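PDB 5GSZ: kinesin-like protein KIF19 from Mus musculus, which walks toward microtubule plus ends as a kinesin-8 motor and depolymerizes microtubules at ciliary tips, thereby regulating the length of motile cilia. Local coordinates for residues V146-D160 and I179-N191. Sequence-based numbering, arbitrary orientation.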
loop_
_atom_site.group_PDB
_atom_site.type_symbol
_atom_site.label_atom_id
_atom_site.label_comp_id
_atom_site.label_asym_id
_atom_site.label_seq_id
_atom_site.Cartn_x
_atom_site.Cartn_y
_atom_site.Cartn_z
ATOM N N VAL A 146 0.806 -21.901 -3.904
ATOM C CA VAL A 146 0.541 -20.585 -3.341
ATOM C C VAL A 146 1.052 -20.553 -1.916
ATOM O O VAL A 146 0.662 -21.395 -1.101
ATOM C CB VAL A 146 -0.956 -20.249 -3.353
ATOM C CG1 VAL A 146 -1.152 -18.825 -2.898
ATOM C CG2 VAL A 146 -1.538 -20.477 -4.703
ATOM N N SER A 147 1.899 -19.571 -1.612
ATOM C CA SER A 147 2.268 -19.252 -0.240
ATOM C C SER A 147 2.103 -17.756 -0.000
ATOM O O SER A 147 2.227 -16.949 -0.927
ATOM C CB SER A 147 3.701 -19.668 0.052
ATOM O OG SER A 147 4.584 -18.956 -0.794
ATOM N N MET A 148 1.816 -17.388 1.253
ATOM C CA MET A 148 1.762 -15.981 1.642
ATOM C C MET A 148 2.502 -15.762 2.947
ATOM O O MET A 148 2.543 -16.636 3.814
ATOM C CB MET A 148 0.338 -15.460 1.815
ATOM C CG MET A 148 -0.431 -16.199 2.856
ATOM S SD MET A 148 -2.040 -15.465 3.156
ATOM C CE MET A 148 -1.728 -14.496 4.624
ATOM N N SER A 149 3.080 -14.578 3.081
ATOM C CA SER A 149 3.736 -14.169 4.308
ATOM C C SER A 149 3.230 -12.797 4.695
ATOM O O SER A 149 2.675 -12.069 3.872
ATOM C CB SER A 149 5.247 -14.137 4.158
ATOM O OG SER A 149 5.724 -15.426 3.879
ATOM N N TYR A 150 3.455 -12.434 5.953
ATOM C CA TYR A 150 2.958 -11.160 6.470
ATOM C C TYR A 150 3.974 -10.639 7.475
ATOM O O TYR A 150 4.112 -11.202 8.562
ATOM C CB TYR A 150 1.583 -11.348 7.097
ATOM C CG TYR A 150 0.837 -10.092 7.416
ATOM C CD1 TYR A 150 0.784 -9.041 6.517
ATOM C CD2 TYR A 150 0.124 -9.976 8.612
ATOM C CE1 TYR A 150 0.058 -7.865 6.820
ATOM C CE2 TYR A 150 -0.610 -8.831 8.914
ATOM C CZ TYR A 150 -0.639 -7.786 8.022
ATOM O OH TYR A 150 -1.351 -6.667 8.335
ATOM N N LEU A 151 4.683 -9.574 7.117
ATOM C CA LEU A 151 5.821 -9.112 7.898
ATOM C C LEU A 151 5.669 -7.627 8.228
ATOM O O LEU A 151 4.869 -6.910 7.616
ATOM C CB LEU A 151 7.127 -9.379 7.139
ATOM C CG LEU A 151 7.232 -8.649 5.803
ATOM C CD1 LEU A 151 8.330 -7.606 5.822
ATOM C CD2 LEU A 151 7.402 -9.627 4.679
ATOM N N GLU A 152 6.427 -7.179 9.231
ATOM C CA GLU A 152 6.570 -5.763 9.518
ATOM C C GLU A 152 7.955 -5.288 9.118
ATOM O O GLU A 152 8.925 -6.039 9.203
ATOM C CB GLU A 152 6.362 -5.460 10.995
ATOM C CG GLU A 152 6.226 -3.979 11.324
ATOM C CD GLU A 152 6.076 -3.743 12.810
ATOM O OE1 GLU A 152 6.898 -4.302 13.576
ATOM O OE2 GLU A 152 5.106 -3.051 13.210
ATOM N N ILE A 153 8.026 -4.043 8.653
ATOM C CA ILE A 153 9.252 -3.249 8.655
ATOM C C ILE A 153 9.002 -2.054 9.564
ATOM O O ILE A 153 8.118 -1.228 9.297
ATOM C CB ILE A 153 9.667 -2.784 7.250
ATOM C CG1 ILE A 153 9.499 -3.911 6.238
ATOM C CG2 ILE A 153 11.125 -2.335 7.260
ATOM C CD1 ILE A 153 9.692 -3.443 4.815
ATOM N N TYR A 154 9.759 -1.980 10.648
ATOM C CA TYR A 154 9.656 -0.903 11.623
ATOM C C TYR A 154 11.067 -0.396 11.859
ATOM O O TYR A 154 11.908 -1.131 12.383
ATOM C CB TYR A 154 9.023 -1.385 12.928
ATOM C CG TYR A 154 8.914 -0.281 13.931
ATOM C CD1 TYR A 154 7.792 0.539 13.974
ATOM C CD2 TYR A 154 9.954 -0.020 14.811
ATOM C CE1 TYR A 154 7.709 1.573 14.881
ATOM C CE2 TYR A 154 9.884 1.005 15.714
ATOM C CZ TYR A 154 8.763 1.801 15.751
ATOM O OH TYR A 154 8.705 2.828 16.667
ATOM N N ASN A 155 11.333 0.848 11.485
ATOM C CA ASN A 155 12.676 1.407 11.620
ATOM C C ASN A 155 13.704 0.448 11.032
ATOM O O ASN A 155 14.686 0.071 11.673
ATOM C CB ASN A 155 13.003 1.728 13.080
ATOM C CG ASN A 155 12.348 3.001 13.556
ATOM O OD1 ASN A 155 12.080 3.906 12.768
ATOM N ND2 ASN A 155 12.087 3.081 14.854
ATOM N N GLU A 156 13.429 0.001 9.813
ATOM C CA GLU A 156 14.291 -0.899 9.054
ATOM C C GLU A 156 14.551 -2.228 9.752
ATOM O O GLU A 156 15.441 -2.968 9.324
ATOM C CB GLU A 156 15.618 -0.222 8.701
ATOM C CG GLU A 156 15.408 1.063 7.935
ATOM C CD GLU A 156 14.640 0.831 6.652
ATOM O OE1 GLU A 156 15.125 0.042 5.811
ATOM O OE2 GLU A 156 13.537 1.405 6.501
ATOM N N MET A 157 13.785 -2.569 10.790
ATOM C CA MET A 157 13.844 -3.892 11.409
ATOM C C MET A 157 12.658 -4.730 10.939
ATOM O O MET A 157 11.509 -4.274 10.972
ATOM C CB MET A 157 13.846 -3.799 12.935
ATOM C CG MET A 157 14.855 -2.807 13.521
ATOM S SD MET A 157 16.606 -3.220 13.317
ATOM C CE MET A 157 16.771 -4.626 14.400
ATOM N N ILE A 158 12.936 -5.956 10.513
ATOM C CA ILE A 158 11.919 -6.831 9.960
ATOM C C ILE A 158 11.497 -7.844 11.005
ATOM O O ILE A 158 12.338 -8.513 11.607
ATOM C CB ILE A 158 12.428 -7.533 8.698
ATOM C CG1 ILE A 158 12.898 -6.474 7.699
ATOM C CG2 ILE A 158 11.326 -8.435 8.136
ATOM C CD1 ILE A 158 13.734 -7.020 6.569
ATOM N N ARG A 159 10.194 -7.976 11.199
ATOM C CA ARG A 159 9.614 -9.005 12.048
ATOM C C ARG A 159 8.595 -9.803 11.252
ATOM O O ARG A 159 7.967 -9.282 10.325
ATOM C CB ARG A 159 8.944 -8.385 13.284
ATOM C CG ARG A 159 9.944 -7.763 14.278
ATOM C CD ARG A 159 9.270 -6.904 15.356
ATOM N NE ARG A 159 8.265 -7.626 16.132
ATOM C CZ ARG A 159 6.968 -7.347 16.105
ATOM N NH1 ARG A 159 6.531 -6.358 15.337
ATOM N NH2 ARG A 159 6.111 -8.051 16.842
ATOM N N ASP A 160 8.434 -11.075 11.624
ATOM C CA ASP A 160 7.392 -11.939 11.066
ATOM C C ASP A 160 6.116 -11.706 11.858
ATOM O O ASP A 160 6.026 -12.090 13.023
ATOM C CB ASP A 160 7.810 -13.406 11.129
ATOM C CG ASP A 160 6.715 -14.368 10.634
ATOM O OD1 ASP A 160 5.594 -13.932 10.281
ATOM O OD2 ASP A 160 6.982 -15.592 10.600
ATOM N N ILE A 179 14.752 -12.040 -3.639
ATOM C CA ILE A 179 14.941 -11.573 -2.271
ATOM C C ILE A 179 13.772 -11.985 -1.382
ATOM O O ILE A 179 12.629 -11.601 -1.625
ATOM C CB ILE A 179 15.102 -10.042 -2.216
ATOM C CG1 ILE A 179 16.352 -9.609 -2.983
ATOM C CG2 ILE A 179 15.165 -9.566 -0.773
ATOM C CD1 ILE A 179 16.082 -9.224 -4.421
ATOM N N GLN A 180 14.069 -12.768 -0.350
ATOM C CA GLN A 180 13.048 -13.232 0.574
ATOM C C GLN A 180 13.520 -12.945 1.993
ATOM O O GLN A 180 14.721 -12.849 2.268
ATOM C CB GLN A 180 12.746 -14.734 0.397
ATOM N N VAL A 181 12.549 -12.769 2.889
ATOM C CA VAL A 181 12.839 -12.674 4.315
ATOM C C VAL A 181 13.221 -14.067 4.820
ATOM O O VAL A 181 12.373 -14.963 4.928
ATOM C CB VAL A 181 11.652 -12.101 5.093
ATOM C CG1 VAL A 181 11.829 -12.349 6.579
ATOM C CG2 VAL A 181 11.521 -10.622 4.818
ATOM N N ALA A 182 14.504 -14.249 5.131
ATOM C CA ALA A 182 15.038 -15.517 5.600
ATOM C C ALA A 182 14.352 -16.003 6.872
ATOM O O ALA A 182 14.550 -15.426 7.949
ATOM C CB ALA A 182 16.540 -15.379 5.834
ATOM N N GLY A 183 13.545 -17.061 6.756
ATOM C CA GLY A 183 12.951 -17.735 7.899
ATOM C C GLY A 183 11.472 -17.482 8.129
ATOM O O GLY A 183 10.926 -17.979 9.121
ATOM N N ILE A 184 10.798 -16.750 7.260
ATOM C CA ILE A 184 9.455 -16.282 7.576
ATOM C C ILE A 184 8.431 -17.387 7.321
ATOM O O ILE A 184 8.548 -18.187 6.388
ATOM C CB ILE A 184 9.139 -14.997 6.777
ATOM C CG1 ILE A 184 7.798 -14.396 7.199
ATOM C CG2 ILE A 184 9.170 -15.260 5.272
ATOM C CD1 ILE A 184 7.564 -13.027 6.635
ATOM N N THR A 185 7.414 -17.417 8.174
ATOM C CA THR A 185 6.281 -18.320 8.041
ATOM C C THR A 185 5.587 -18.188 6.683
ATOM O O THR A 185 5.508 -17.106 6.098
ATOM C CB THR A 185 5.299 -18.017 9.161
ATOM O OG1 THR A 185 5.991 -18.132 10.405
ATOM C CG2 THR A 185 4.108 -18.954 9.136
ATOM N N GLU A 186 5.052 -19.310 6.193
ATOM C CA GLU A 186 4.364 -19.354 4.908
ATOM C C GLU A 186 3.084 -20.161 5.031
ATOM O O GLU A 186 3.137 -21.363 5.296
ATOM C CB GLU A 186 5.266 -19.955 3.838
ATOM C CG GLU A 186 6.448 -19.082 3.536
ATOM C CD GLU A 186 7.401 -19.751 2.608
ATOM O OE1 GLU A 186 7.240 -20.968 2.380
ATOM O OE2 GLU A 186 8.311 -19.066 2.107
ATOM N N VAL A 187 1.946 -19.501 4.801
ATOM C CA VAL A 187 0.606 -20.070 4.899
ATOM C C VAL A 187 0.125 -20.489 3.510
ATOM O O VAL A 187 0.580 -19.957 2.489
ATOM C CB VAL A 187 -0.335 -19.026 5.544
ATOM C CG1 VAL A 187 -1.790 -19.501 5.577
ATOM C CG2 VAL A 187 0.143 -18.699 6.940
ATOM N N SER A 188 -0.797 -21.476 3.464
ATOM C CA SER A 188 -1.383 -21.937 2.208
ATOM C C SER A 188 -2.876 -22.246 2.301
ATOM O O SER A 188 -3.421 -22.851 1.363
ATOM C CB SER A 188 -0.665 -23.192 1.701
ATOM O OG SER A 188 0.708 -22.953 1.501
ATOM N N THR A 189 -3.551 -21.882 3.392
ATOM C CA THR A 189 -4.969 -22.192 3.525
ATOM C C THR A 189 -5.800 -21.334 2.576
ATOM O O THR A 189 -5.464 -20.182 2.277
ATOM C CB THR A 189 -5.448 -21.986 4.963
ATOM O OG1 THR A 189 -5.382 -20.595 5.304
ATOM C CG2 THR A 189 -4.597 -22.815 5.936
ATOM N N ILE A 190 -6.900 -21.918 2.100
ATOM C CA ILE A 190 -7.750 -21.278 1.109
ATOM C C ILE A 190 -9.025 -20.691 1.706
ATOM O O ILE A 190 -9.785 -20.037 0.984
ATOM C CB ILE A 190 -8.095 -22.272 -0.004
ATOM N N ASN A 191 -9.272 -20.886 3.001
ATOM C CA ASN A 191 -10.487 -20.380 3.631
ATOM C C ASN A 191 -10.273 -18.942 4.102
ATOM O O ASN A 191 -9.258 -18.637 4.743
ATOM C CB ASN A 191 -10.901 -21.295 4.790
ATOM C CG ASN A 191 -12.207 -20.864 5.454
ATOM O OD1 ASN A 191 -12.253 -19.858 6.158
ATOM N ND2 ASN A 191 -13.288 -21.602 5.185
#
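Met148 and Val187 form a single antiparallel hydrogen-bonded pair, with Met148 N to Val187 O and Val187 N to Met148 O both 3.1 Å, the second bond being the straighter. In this kinesin motor domain, 146-154 and 157-160 make the hairpin at one edge of the central mixed sheet, turning through a type I' turn from Tyr154 to Met157. Where strand 157-160 stops, residues 184-188 run on along 146-149 and lead into helix 192-203. The side chains of Met148 and Val187 lie side by side, pointing the same way, with Met148 CG against Val187 CB; helix 192-203 packs on them, Leu198 on Val187 and Leu199 on Met148. Ser188 OG extends the pairing by one bond, reaching Val146 O in the carbonyl plane. Ser149 likewise spends its hydroxyl on a backbone carbonyl: OG, placed beside its own N (chi1 -63°), donates to Thr185 O at 2.8 Å. Ile184, entering after a type II turn from Val181, aims CD1 between Ser149 CB (3.6 Å) and Leu151 CB (3.7 Å), its side chain about perpendicular to that of Leu151. Farther along, the CG2 methyls of Val181 and Ile158 meet at 4.0 Å. Ile184 CG1 packs over one face of the Asp160 carboxylate, 3.6 Å from CG. Asp160 ties the hairpin end to the incoming chain, while its OD1 accepts from Leu162 N. The other oxygen, OD2, is gripped twice by Thr185: OG1 donates to its syn lone pair at 2.7 Å, and the backbone N comes in from the same side as Ile184 CG1, 47° out of the carboxylate plane.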